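Long-range contacts in probable diphthine synthase (Aeropyrum pernix, PDB 1WDE), which probably catalyses the S-adenosyl-L-methionine-dependent trimethylation of a modified histidine in translation elongation factor 2, the second step of diphthamide biosynthesis: residues E6-L11 with A81-V86; T23-D28 with R115-V120; V36-Y41 with A87-G92; R75-R80 with S101-E106. All blocks are in the same frame, centred on the assembly; numbering follows the deposited sequence.

All four contacts lie in the N-terminal half of the chain, around a parallel sheet whose strands run in the order 62-64, 35-39, 85-90, 9-14, 113-117. Contacts 1 and 3, with centres about 17 Å apart, join strand 85-90 to its two neighbours. Contact 2 sets helix 24-32 beside edge strand 113-117, about 18 Å from contact 1 between centres. In contact 4, short helix 74-77 and the residues after it meet helix 100-109 over Leu10 and Val88, centred about 11 Å from the centre of contact 1. Contacts 3 and 4 fall between the segments of contact 2 and cross each other; contact 1 interleaves with all three, so segments far apart in sequence become neighbours around one sheet.

Contact 1. Residues E6-L11 with A81-V86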
loop_
_atom_site.group_PDB
_atom_site.type_symbol
_atom_site.label_atom_id
_atom_site.label_comp_id
_atom_site.label_asym_id
_atom_site.label_seq_id
_atom_site.Cartn_x
_atom_site.Cartn_y
_atom_site.Cartn_z
ATOM N N GLU A 6 7.252 24.472 25.363
ATOM C CA GLU A 6 7.231 23.525 24.211
ATOM C C GLU A 6 6.265 23.964 23.111
ATOM O O GLU A 6 5.171 23.410 22.981
ATOM C CB GLU A 6 6.852 22.123 24.694
ATOM C CG GLU A 6 7.994 21.120 24.645
ATOM C CD GLU A 6 8.539 20.939 23.243
ATOM O OE1 GLU A 6 7.737 20.644 22.333
ATOM O OE2 GLU A 6 9.765 21.090 23.051
ATOM N N ALA A 7 6.686 24.951 22.319
ATOM C CA ALA A 7 5.876 25.481 21.219
ATOM C C ALA A 7 5.246 24.358 20.403
ATOM O O ALA A 7 5.773 23.245 20.350
ATOM C CB ALA A 7 6.732 26.373 20.316
ATOM N N VAL A 8 4.121 24.662 19.762
ATOM C CA VAL A 8 3.393 23.679 18.964
ATOM C C VAL A 8 4.299 22.795 18.107
ATOM O O VAL A 8 4.977 23.275 17.191
ATOM C CB VAL A 8 2.360 24.355 18.031
ATOM C CG1 VAL A 8 1.370 23.318 17.535
ATOM C CG2 VAL A 8 1.640 25.483 18.758
ATOM N N THR A 9 4.307 21.501 18.420
ATOM C CA THR A 9 5.105 20.530 17.678
ATOM C C THR A 9 4.254 19.324 17.285
ATOM O O THR A 9 3.532 18.755 18.108
ATOM C CB THR A 9 6.315 20.059 18.497
ATOM O OG1 THR A 9 7.168 21.177 18.762
ATOM C CG2 THR A 9 7.101 19.012 17.731
ATOM N N LEU A 10 4.334 18.945 16.015
ATOM C CA LEU A 10 3.566 17.819 15.508
ATOM C C LEU A 10 4.456 16.603 15.284
ATOM O O LEU A 10 5.529 16.699 14.680
ATOM C CB LEU A 10 2.877 18.207 14.199
ATOM C CG LEU A 10 2.192 17.088 13.409
ATOM C CD1 LEU A 10 1.023 16.538 14.185
ATOM C CD2 LEU A 10 1.740 17.629 12.064
ATOM N N LEU A 11 4.008 15.456 15.784
ATOM C CA LEU A 11 4.757 14.223 15.620
ATOM C C LEU A 11 3.940 13.276 14.760
ATOM O O LEU A 11 2.861 12.849 15.175
ATOM C CB LEU A 11 5.019 13.566 16.979
ATOM C CG LEU A 11 5.684 14.413 18.068
ATOM C CD1 LEU A 11 5.997 13.533 19.293
ATOM C CD2 LEU A 11 6.958 15.031 17.518
ATOM N N ALA A 81 -2.951 27.085 18.828
ATOM C CA ALA A 81 -3.754 27.751 19.837
ATOM C C ALA A 81 -3.048 27.652 21.138
ATOM O O ALA A 81 -2.755 28.594 21.866
ATOM C CB ALA A 81 -5.108 27.090 19.910
ATOM N N LEU A 82 -2.716 26.570 21.589
ATOM C CA LEU A 82 -1.984 26.721 22.736
ATOM C C LEU A 82 -0.578 26.514 22.194
ATOM O O LEU A 82 -0.250 27.148 21.190
ATOM C CB LEU A 82 -2.685 25.959 23.804
ATOM C CG LEU A 82 -3.573 27.099 24.350
ATOM C CD1 LEU A 82 -4.417 26.839 25.581
ATOM C CD2 LEU A 82 -2.693 28.302 24.705
ATOM N N ASP A 83 0.216 25.733 22.787
ATOM C CA ASP A 83 1.616 25.449 22.309
ATOM C C ASP A 83 1.902 24.141 22.934
ATOM O O ASP A 83 2.141 24.074 24.135
ATOM C CB ASP A 83 2.656 26.537 22.804
ATOM C CG ASP A 83 2.524 27.972 22.197
ATOM O OD1 ASP A 83 1.654 28.799 22.664
ATOM O OD2 ASP A 83 3.298 28.365 21.223
ATOM N N ALA A 84 1.866 23.103 22.153
ATOM C CA ALA A 84 2.050 21.775 22.722
ATOM C C ALA A 84 2.565 20.774 21.696
ATOM O O ALA A 84 2.622 21.052 20.499
ATOM C CB ALA A 84 0.690 21.299 23.243
ATOM N N VAL A 85 2.826 19.588 22.300
ATOM C CA VAL A 85 3.327 18.474 21.492
ATOM C C VAL A 85 2.181 17.537 21.134
ATOM O O VAL A 85 1.632 16.850 22.003
ATOM C CB VAL A 85 4.378 17.680 22.248
ATOM C CG1 VAL A 85 5.107 16.700 21.319
ATOM C CG2 VAL A 85 5.417 18.598 22.890
ATOM N N VAL A 86 1.807 17.514 19.860
ATOM C CA VAL A 86 0.715 16.663 19.393
ATOM C C VAL A 86 1.225 15.548 18.486
ATOM O O VAL A 86 2.024 15.786 17.584
ATOM C CB VAL A 86 -0.347 17.486 18.632
ATOM C CG1 VAL A 86 -1.397 16.573 18.044
ATOM C CG2 VAL A 86 -1.017 18.469 19.582
#
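Thr9 pairs with Val85, and Leu10 with Val86, as neighbours on adjacent parallel strands. Three backbone hydrogen bonds fasten them. Thr9 N donates to Ala84 O at 2.7 Å, Val86 N answers by donating to Thr9 O at 2.8 Å, and Leu11 N reaches Val86 O at 2.7 Å. The first of these oxygens also receives a CA-H contact, with Val8 CA 3.1 Å from Ala84 O.

One side-chain hydrogen bond steadies the entrance to the strand: Thr9 OG1 donates to Ala7 O at 3.0 Å, a task suited to a short hydroxyl side chain lying beside its own backbone. Val8 N, in contrast, is buried without a partner.

The apolar contacts depend on branching. Val85 holds CG1 opposite its backbone N (chi1 -168°), which brings that methyl to 3.9 Å from Leu11 CD1. Val8 CG2 rests 3.6 Å from Asp83 CA, over the bend leading into the second strand. Leu10 and Val86 occupy the other face from Thr9 and Val85, where Leu10 also packs on Leu103 and Ala107 of helix 100-109.

Of a different kind is a close carboxylate-methyl approach, in which Glu6 OE1 comes to 3.1 Å from Val85 CG2. The contact as a whole pairs the middle strand of the sheet, 85-90, with its neighbour 9-14, in the parallel alpha/beta sheet that forms the N-terminal domain of tetrapyrrole methylase-like enzymes.

Contact 2. Residues T23-D28 with R115-V120; sequences TLEALD and RYIPGV
Ile117 lays its CG2 methyl across the first turn of helix 24-32, 4.1 Å from Ala26 CB and 3.5 Å from Glu25 OE2. This is helix-on-sheet packing at the edge of the parallel alpha/beta sheet: strand 113-117 is an outermost strand, and both Ala26 and Ile117 also touch Val13 of the adjacent strand. A small alanine lets the helix come close, whereas the branched isoleucine offers a methyl toward it.

Thr23 is the N-cap. With its hydroxyl swung between its backbone N and carbonyl carbon (chi1 57°), OG1 accepts a weak capping bond from Ala26 N. Glu25, extended beyond CG, crosses Ile117 at a slant and brings OE2 to 4.0 Å from Pro118 CD.

Pro118, which has no N-H to give, follows the last strand residue, and its CD sits over the centre of the Tyr116 ring. Nearby, Asp93, which probably binds S-adenosyl-L-methionine, uses OD1 to accept from Tyr116 OH and Gly119 N. A water bridges the segments: it accepts from Thr23 OG1 at 2.6 Å and spends its two protons on Glu25 OE2 at 2.8 Å and Pro118 O at 2.6 Å.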
loop_
_atom_site.group_PDB
_atom_site.type_symbol
_atom_site.label_atom_id
_atom_site.label_comp_id
_atom_site.label_asym_id
_atom_site.label_seq_id
_atom_site.Cartn_x
_atom_site.Cartn_y
_atom_site.Cartn_z
ATOM N N THR A 23 8.920 0.891 17.075
ATOM C CA THR A 23 10.331 1.146 17.367
ATOM C C THR A 23 10.396 1.833 18.731
ATOM O O THR A 23 9.403 2.370 19.207
ATOM C CB THR A 23 11.020 2.063 16.311
ATOM O OG1 THR A 23 10.312 3.302 16.221
ATOM C CG2 THR A 23 11.054 1.372 14.913
ATOM N N LEU A 24 11.562 1.797 19.356
ATOM C CA LEU A 24 11.749 2.438 20.663
ATOM C C LEU A 24 11.454 3.943 20.589
ATOM O O LEU A 24 10.745 4.502 21.445
ATOM C CB LEU A 24 13.185 2.210 21.142
ATOM C CG LEU A 24 13.575 0.735 21.276
ATOM C CD1 LEU A 24 15.043 0.624 21.634
ATOM C CD2 LEU A 24 12.709 0.068 22.338
ATOM N N GLU A 25 11.966 4.611 19.557
ATOM C CA GLU A 25 11.717 6.048 19.474
ATOM C C GLU A 25 10.255 6.380 19.253
ATOM O O GLU A 25 9.780 7.434 19.703
ATOM C CB GLU A 25 12.593 6.713 18.403
ATOM C CG GLU A 25 12.580 6.054 17.026
ATOM C CD GLU A 25 13.256 6.925 15.972
ATOM O OE1 GLU A 25 14.402 7.382 16.199
ATOM O OE2 GLU A 25 12.636 7.145 14.915
ATOM N N ALA A 26 9.518 5.503 18.568
ATOM C CA ALA A 26 8.101 5.774 18.364
ATOM C C ALA A 26 7.371 5.648 19.719
ATOM O O ALA A 26 6.517 6.467 20.062
ATOM C CB ALA A 26 7.497 4.780 17.359
ATOM N N LEU A 27 7.688 4.585 20.452
ATOM C CA LEU A 27 7.081 4.345 21.762
ATOM C C LEU A 27 7.393 5.584 22.620
ATOM O O LEU A 27 6.493 6.201 23.196
ATOM C CB LEU A 27 7.678 3.076 22.400
ATOM C CG LEU A 27 7.304 1.694 21.831
ATOM C CD1 LEU A 27 8.228 0.634 22.371
ATOM C CD2 LEU A 27 5.876 1.349 22.176
ATOM N N ASP A 28 8.670 5.955 22.660
ATOM C CA ASP A 28 9.127 7.123 23.419
ATOM C C ASP A 28 8.367 8.401 23.014
ATOM O O ASP A 28 7.771 9.082 23.856
ATOM C CB ASP A 28 10.623 7.321 23.189
ATOM C CG ASP A 28 11.221 8.378 24.099
ATOM O OD1 ASP A 28 12.373 8.797 23.841
ATOM O OD2 ASP A 28 10.549 8.783 25.072
ATOM N N ARG A 115 8.034 16.582 13.153
ATOM C CA ARG A 115 8.984 15.476 13.261
ATOM C C ARG A 115 8.316 14.240 12.652
ATOM O O ARG A 115 7.182 13.895 13.004
ATOM C CB ARG A 115 9.321 15.190 14.726
ATOM C CG ARG A 115 9.782 16.395 15.508
ATOM C CD ARG A 115 11.185 16.784 15.131
ATOM N NE ARG A 115 12.186 16.020 15.867
ATOM C CZ ARG A 115 13.489 16.072 15.603
ATOM N NH1 ARG A 115 14.354 15.355 16.312
ATOM N NH2 ARG A 115 13.924 16.831 14.609
ATOM N N TYR A 116 9.013 13.591 11.732
ATOM C CA TYR A 116 8.482 12.392 11.095
ATOM C C TYR A 116 9.190 11.206 11.739
ATOM O O TYR A 116 10.398 11.031 11.575
ATOM C CB TYR A 116 8.737 12.449 9.573
ATOM C CG TYR A 116 8.791 11.096 8.875
ATOM C CD1 TYR A 116 7.902 10.071 9.206
ATOM C CD2 TYR A 116 9.721 10.852 7.876
ATOM C CE1 TYR A 116 7.953 8.838 8.555
ATOM C CE2 TYR A 116 9.777 9.622 7.215
ATOM C CZ TYR A 116 8.895 8.624 7.567
ATOM O OH TYR A 116 8.982 7.399 6.948
ATOM N N ILE A 117 8.445 10.413 12.509
ATOM C CA ILE A 117 9.038 9.241 13.155
ATOM C C ILE A 117 8.634 8.040 12.294
ATOM O O ILE A 117 7.466 7.684 12.237
ATOM C CB ILE A 117 8.509 9.044 14.593
ATOM C CG1 ILE A 117 8.737 10.323 15.415
ATOM C CG2 ILE A 117 9.248 7.855 15.255
ATOM C CD1 ILE A 117 10.182 10.796 15.395
ATOM N N PRO A 118 9.599 7.409 11.610
ATOM C CA PRO A 118 9.215 6.265 10.767
ATOM C C PRO A 118 8.754 4.977 11.456
ATOM O O PRO A 118 9.106 4.699 12.608
ATOM C CB PRO A 118 10.441 6.041 9.875
ATOM C CG PRO A 118 11.574 6.702 10.578
ATOM C CD PRO A 118 10.975 7.861 11.338
ATOM N N GLY A 119 7.924 4.219 10.739
ATOM C CA GLY A 119 7.436 2.944 11.238
ATOM C C GLY A 119 7.579 1.918 10.121
ATOM O O GLY A 119 7.691 2.300 8.948
ATOM N N VAL A 120 7.602 0.630 10.448
ATOM C CA VAL A 120 7.689 -0.384 9.389
ATOM C C VAL A 120 6.320 -0.454 8.711
ATOM O O VAL A 120 5.305 -0.692 9.382
ATOM C CB VAL A 120 8.024 -1.795 9.939
ATOM C CG1 VAL A 120 7.972 -2.821 8.797
ATOM C CG2 VAL A 120 9.414 -1.808 10.570
HETATM O O HOH W 1 11.053 4.871 14.346
#

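Contact 3. Residues V36-Y41 with A87-G92; sequences VYVESY and AVVTAG
Tyr37 N donates to Ala87 O at 2.8 Å, and Tyr37 O accepts from Val89 N at 2.9 Å, so both main-chain polar groups of the tyrosine are satisfied by strand 85-90. The ladder continues with a nearly straight bond from Glu39 N to Val89 O at 3.1 Å. Beyond it the strands spread and a water bridges them, donating to Glu39 O at 2.7 Å and accepting from Ala91 N at 2.8 Å.

On the face of Val36, Val38 and Val89, valine methyls pack: Val36 CG1 meets Val89 CG2 at 3.8 Å, branched side chains well suited to a buried strand, and Val36 and Val38 are covered by Val53 of helix 47-57.

The other face carries the polar end of the contact. Glu39 folds in over its own main chain at the first torsion (chi1 65°) and bends again at chi2, which turns the carboxylate toward the neighbouring strand. There Thr90 OG1 donates to Glu39 OE1 at 2.9 Å, meeting its anti side from 31° out of the carboxylate plane. His100 NE2 and Thr42 OG1 also bond to OE1. OE2 takes a weak bond from Tyr41 N and lies over one face of the Tyr41 ring, offset toward its rim. One buried carboxylate thus links two strand ends, the loop at Thr42 and helix 100-109, and thereby probably helps fix the segment leading to Asp93, which probably binds S-adenosyl-L-methionine.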
loop_
_atom_site.group_PDB
_atom_site.type_symbol
_atom_site.label_atom_id
_atom_site.label_comp_id
_atom_site.label_asym_id
_atom_site.label_seq_id
_atom_site.Cartn_x
_atom_site.Cartn_y
_atom_site.Cartn_z
ATOM N N VAL A 36 -2.415 12.591 21.858
ATOM C CA VAL A 36 -2.175 11.522 20.895
ATOM C C VAL A 36 -3.414 11.157 20.085
ATOM O O VAL A 36 -4.338 10.522 20.598
ATOM C CB VAL A 36 -1.683 10.245 21.592
ATOM C CG1 VAL A 36 -1.377 9.173 20.554
ATOM C CG2 VAL A 36 -0.446 10.552 22.422
ATOM N N TYR A 37 -3.436 11.582 18.825
ATOM C CA TYR A 37 -4.534 11.266 17.925
ATOM C C TYR A 37 -4.113 9.972 17.255
ATOM O O TYR A 37 -2.938 9.781 16.937
ATOM C CB TYR A 37 -4.705 12.358 16.876
ATOM C CG TYR A 37 -5.146 13.689 17.437
ATOM C CD1 TYR A 37 -6.464 13.896 17.843
ATOM C CD2 TYR A 37 -4.245 14.741 17.572
ATOM C CE1 TYR A 37 -6.874 15.123 18.368
ATOM C CE2 TYR A 37 -4.642 15.967 18.095
ATOM C CZ TYR A 37 -5.957 16.154 18.490
ATOM O OH TYR A 37 -6.346 17.374 18.999
ATOM N N VAL A 38 -5.067 9.077 17.052
ATOM C CA VAL A 38 -4.788 7.793 16.438
ATOM C C VAL A 38 -5.781 7.568 15.312
ATOM O O VAL A 38 -6.992 7.644 15.519
ATOM C CB VAL A 38 -4.911 6.651 17.477
ATOM C CG1 VAL A 38 -4.679 5.315 16.820
ATOM C CG2 VAL A 38 -3.914 6.860 18.588
ATOM N N GLU A 39 -5.273 7.316 14.113
ATOM C CA GLU A 39 -6.151 7.082 12.981
ATOM C C GLU A 39 -5.934 5.662 12.488
ATOM O O GLU A 39 -4.809 5.235 12.241
ATOM C CB GLU A 39 -5.910 8.131 11.874
ATOM C CG GLU A 39 -4.556 8.111 11.190
ATOM C CD GLU A 39 -4.511 7.144 10.018
ATOM O OE1 GLU A 39 -3.492 7.137 9.290
ATOM O OE2 GLU A 39 -5.493 6.392 9.821
ATOM N N SER A 40 -7.028 4.921 12.380
ATOM C CA SER A 40 -6.962 3.541 11.946
ATOM C C SER A 40 -7.754 3.303 10.678
ATOM O O SER A 40 -8.169 2.180 10.405
ATOM C CB SER A 40 -7.474 2.643 13.069
ATOM O OG SER A 40 -8.454 3.324 13.831
ATOM N N TYR A 41 -7.954 4.363 9.899
ATOM C CA TYR A 41 -8.704 4.262 8.654
ATOM C C TYR A 41 -7.842 4.120 7.392
ATOM O O TYR A 41 -8.335 3.661 6.358
ATOM C CB TYR A 41 -9.635 5.471 8.512
ATOM C CG TYR A 41 -8.933 6.797 8.324
ATOM C CD1 TYR A 41 -8.426 7.172 7.080
ATOM C CD2 TYR A 41 -8.793 7.687 9.386
ATOM C CE1 TYR A 41 -7.797 8.410 6.895
ATOM C CE2 TYR A 41 -8.166 8.926 9.217
ATOM C CZ TYR A 41 -7.672 9.282 7.968
ATOM O OH TYR A 41 -7.077 10.514 7.788
ATOM N N ALA A 87 0.757 14.331 18.733
ATOM C CA ALA A 87 1.172 13.191 17.935
ATOM C C ALA A 87 0.009 12.600 17.154
ATOM O O ALA A 87 -1.113 12.516 17.660
ATOM C CB ALA A 87 1.789 12.118 18.832
ATOM N N VAL A 88 0.281 12.229 15.905
ATOM C CA VAL A 88 -0.709 11.584 15.052
ATOM C C VAL A 88 -0.076 10.235 14.739
ATOM O O VAL A 88 1.017 10.157 14.160
ATOM C CB VAL A 88 -0.974 12.377 13.751
ATOM C CG1 VAL A 88 -1.905 11.585 12.838
ATOM C CG2 VAL A 88 -1.618 13.724 14.086
ATOM N N VAL A 89 -0.753 9.172 15.154
ATOM C CA VAL A 89 -0.240 7.826 14.962
ATOM C C VAL A 89 -0.956 7.053 13.871
ATOM O O VAL A 89 -2.182 7.016 13.820
ATOM C CB VAL A 89 -0.346 7.008 16.241
ATOM C CG1 VAL A 89 0.396 5.688 16.074
ATOM C CG2 VAL A 89 0.226 7.805 17.418
ATOM N N THR A 90 -0.160 6.419 13.017
ATOM C CA THR A 90 -0.662 5.618 11.909
ATOM C C THR A 90 -0.086 4.209 11.992
ATOM O O THR A 90 1.047 4.029 12.419
ATOM C CB THR A 90 -0.237 6.251 10.552
ATOM O OG1 THR A 90 -0.851 7.542 10.418
ATOM C CG2 THR A 90 -0.664 5.360 9.378
ATOM N N ALA A 91 -0.870 3.201 11.623
ATOM C CA ALA A 91 -0.332 1.849 11.601
ATOM C C ALA A 91 0.630 1.916 10.393
ATOM O O ALA A 91 0.383 2.658 9.449
ATOM C CB ALA A 91 -1.459 0.828 11.346
ATOM N N GLY A 92 1.726 1.179 10.417
ATOM C CA GLY A 92 2.654 1.259 9.299
ATOM C C GLY A 92 3.518 2.509 9.393
ATOM O O GLY A 92 4.058 2.817 10.452
HETATM O O HOH W 2 -3.417 3.743 10.499
#

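Contact 4. Residues R75-R80 with S101-E106; sequences REIVSR and SSLAAE
Val78 and Leu103 meet methyl to methyl, their side chains sliding past each other in opposite directions until Val78 CG2 stands 3.8 Å from Leu103 CD2. With chi1 -174° the valine turns CG2 to the side of its nitrogen, facing helix 100-109. Ile77 crosses the leucine at about a right angle, and its CG2 touches Leu103 CD1 at 4.0 Å. Leu103 departs from a staggered first torsion (chi1 -148°), a twist that accompanies the spread of its two methyls across Ile77 and Val78. A forked leucine suits this place, for it also packs on Leu10 of the sheet beneath and approaches Val88.

One turn further along the helix, Glu106 completes the apolar surface with its methylene, CG lying 4.1 Å from Val78 CG2. A first torsion of 45° sets that CG close in, flanked by both main-chain neighbours of CA, and the chain then extends toward the start of helix 74-77. Its carboxylate finds its partner just before the segment 75-80, where OE1 is hydrogen-bonded to Ser74 OG.

No hydrogen bond joins the segments 75-80 and 101-106 directly. The interface is held by dispersion contacts between aliphatic groups over the sheet, while the carboxylate of Glu106 turns to Ser74; that bond adds a directional tie to an otherwise undirected apolar contact.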
loop_
_atom_site.group_PDB
_atom_site.type_symbol
_atom_site.label_atom_id
_atom_site.label_comp_id
_atom_site.label_asym_id
_atom_site.label_seq_id
_atom_site.Cartn_x
_atom_site.Cartn_y
_atom_site.Cartn_z
ATOM N N ARG A 75 -7.123 21.671 10.037
ATOM C CA ARG A 75 -6.682 22.967 10.576
ATOM C C ARG A 75 -6.668 22.975 12.109
ATOM O O ARG A 75 -6.001 23.806 12.730
ATOM C CB ARG A 75 -7.555 24.180 10.163
ATOM C CG ARG A 75 -8.753 23.902 9.283
ATOM C CD ARG A 75 -9.928 24.800 9.658
ATOM N NE ARG A 75 -10.831 24.050 10.466
ATOM C CZ ARG A 75 -11.200 24.307 11.709
ATOM N NH1 ARG A 75 -10.780 25.398 12.390
ATOM N NH2 ARG A 75 -11.982 23.485 12.377
ATOM N N GLU A 76 -7.401 22.051 12.709
ATOM C CA GLU A 76 -7.473 21.966 14.183
ATOM C C GLU A 76 -6.263 21.199 14.747
ATOM O O GLU A 76 -5.607 21.643 15.700
ATOM C CB GLU A 76 -8.754 21.261 14.629
ATOM C CG GLU A 76 -9.810 22.235 15.176
ATOM C CD GLU A 76 -9.444 22.822 16.546
ATOM O OE1 GLU A 76 -10.283 23.579 17.170
ATOM O OE2 GLU A 76 -8.298 22.561 17.077
ATOM N N ILE A 77 -5.972 20.049 14.152
ATOM C CA ILE A 77 -4.840 19.214 14.604
ATOM C C ILE A 77 -3.552 20.042 14.590
ATOM O O ILE A 77 -2.652 19.844 15.415
ATOM C CB ILE A 77 -4.664 17.991 13.715
ATOM C CG1 ILE A 77 -5.696 16.900 14.009
ATOM C CG2 ILE A 77 -3.292 17.330 13.883
ATOM C CD1 ILE A 77 -7.138 17.402 13.907
ATOM N N VAL A 78 -3.481 20.962 13.641
ATOM C CA VAL A 78 -2.324 21.865 13.531
ATOM C C VAL A 78 -2.416 22.878 14.673
ATOM O O VAL A 78 -1.894 23.992 14.580
ATOM C CB VAL A 78 -2.331 22.606 12.195
ATOM C CG1 VAL A 78 -1.063 23.437 11.977
ATOM C CG2 VAL A 78 -2.432 21.676 10.985
ATOM N N SER A 79 -3.092 22.410 15.694
ATOM C CA SER A 79 -3.381 23.141 16.944
ATOM C C SER A 79 -2.329 24.255 17.272
ATOM O O SER A 79 -1.385 24.020 18.046
ATOM C CB SER A 79 -3.401 22.138 18.107
ATOM O OG SER A 79 -3.697 22.800 19.324
ATOM N N ARG A 80 -2.562 25.443 16.654
ATOM C CA ARG A 80 -1.727 26.690 16.836
ATOM C C ARG A 80 -2.526 27.662 17.734
ATOM O O ARG A 80 -2.728 28.858 17.406
ATOM C CB ARG A 80 -1.442 27.358 15.475
ATOM C CG ARG A 80 0.049 27.387 15.100
ATOM C CD ARG A 80 0.964 27.745 16.275
ATOM N NE ARG A 80 2.271 28.266 15.847
ATOM C CZ ARG A 80 2.464 29.506 15.378
ATOM N NH1 ARG A 80 1.444 30.367 15.269
ATOM N NH2 ARG A 80 3.655 29.983 14.988
ATOM N N SER A 101 1.196 13.754 4.495
ATOM C CA SER A 101 2.255 14.719 4.186
ATOM C C SER A 101 1.620 16.118 4.044
ATOM O O SER A 101 2.287 17.136 4.239
ATOM C CB SER A 101 2.986 14.337 2.891
ATOM O OG SER A 101 2.079 14.086 1.831
ATOM N N SER A 102 0.332 16.157 3.698
ATOM C CA SER A 102 -0.378 17.425 3.565
ATOM C C SER A 102 -0.526 18.026 4.956
ATOM O O SER A 102 -0.368 19.228 5.138
ATOM C CB SER A 102 -1.758 17.224 2.935
ATOM O OG SER A 102 -1.651 16.939 1.550
ATOM N N LEU A 103 -0.810 17.186 5.945
ATOM C CA LEU A 103 -0.938 17.680 7.308
ATOM C C LEU A 103 0.405 18.294 7.724
ATOM O O LEU A 103 0.454 19.388 8.274
ATOM C CB LEU A 103 -1.298 16.540 8.268
ATOM C CG LEU A 103 -2.174 16.866 9.483
ATOM C CD1 LEU A 103 -2.223 15.651 10.388
ATOM C CD2 LEU A 103 -1.621 18.063 10.252
ATOM N N ALA A 104 1.493 17.576 7.464
ATOM C CA ALA A 104 2.825 18.053 7.820
ATOM C C ALA A 104 3.168 19.357 7.112
ATOM O O ALA A 104 3.830 20.219 7.690
ATOM C CB ALA A 104 3.887 16.978 7.487
ATOM N N ALA A 105 2.722 19.502 5.864
ATOM C CA ALA A 105 3.010 20.709 5.089
ATOM C C ALA A 105 2.295 21.936 5.624
ATOM O O ALA A 105 2.900 23.001 5.753
ATOM C CB ALA A 105 2.642 20.504 3.614
ATOM N N GLU A 106 1.005 21.809 5.907
ATOM C CA GLU A 106 0.275 22.948 6.440
ATOM C C GLU A 106 0.816 23.317 7.825
ATOM O O GLU A 106 0.900 24.498 8.189
ATOM C CB GLU A 106 -1.229 22.653 6.477
ATOM C CG GLU A 106 -1.625 21.298 7.022
ATOM C CD GLU A 106 -3.071 20.957 6.687
ATOM O OE1 GLU A 106 -3.975 21.710 7.115
ATOM O OE2 GLU A 106 -3.301 19.941 5.990
#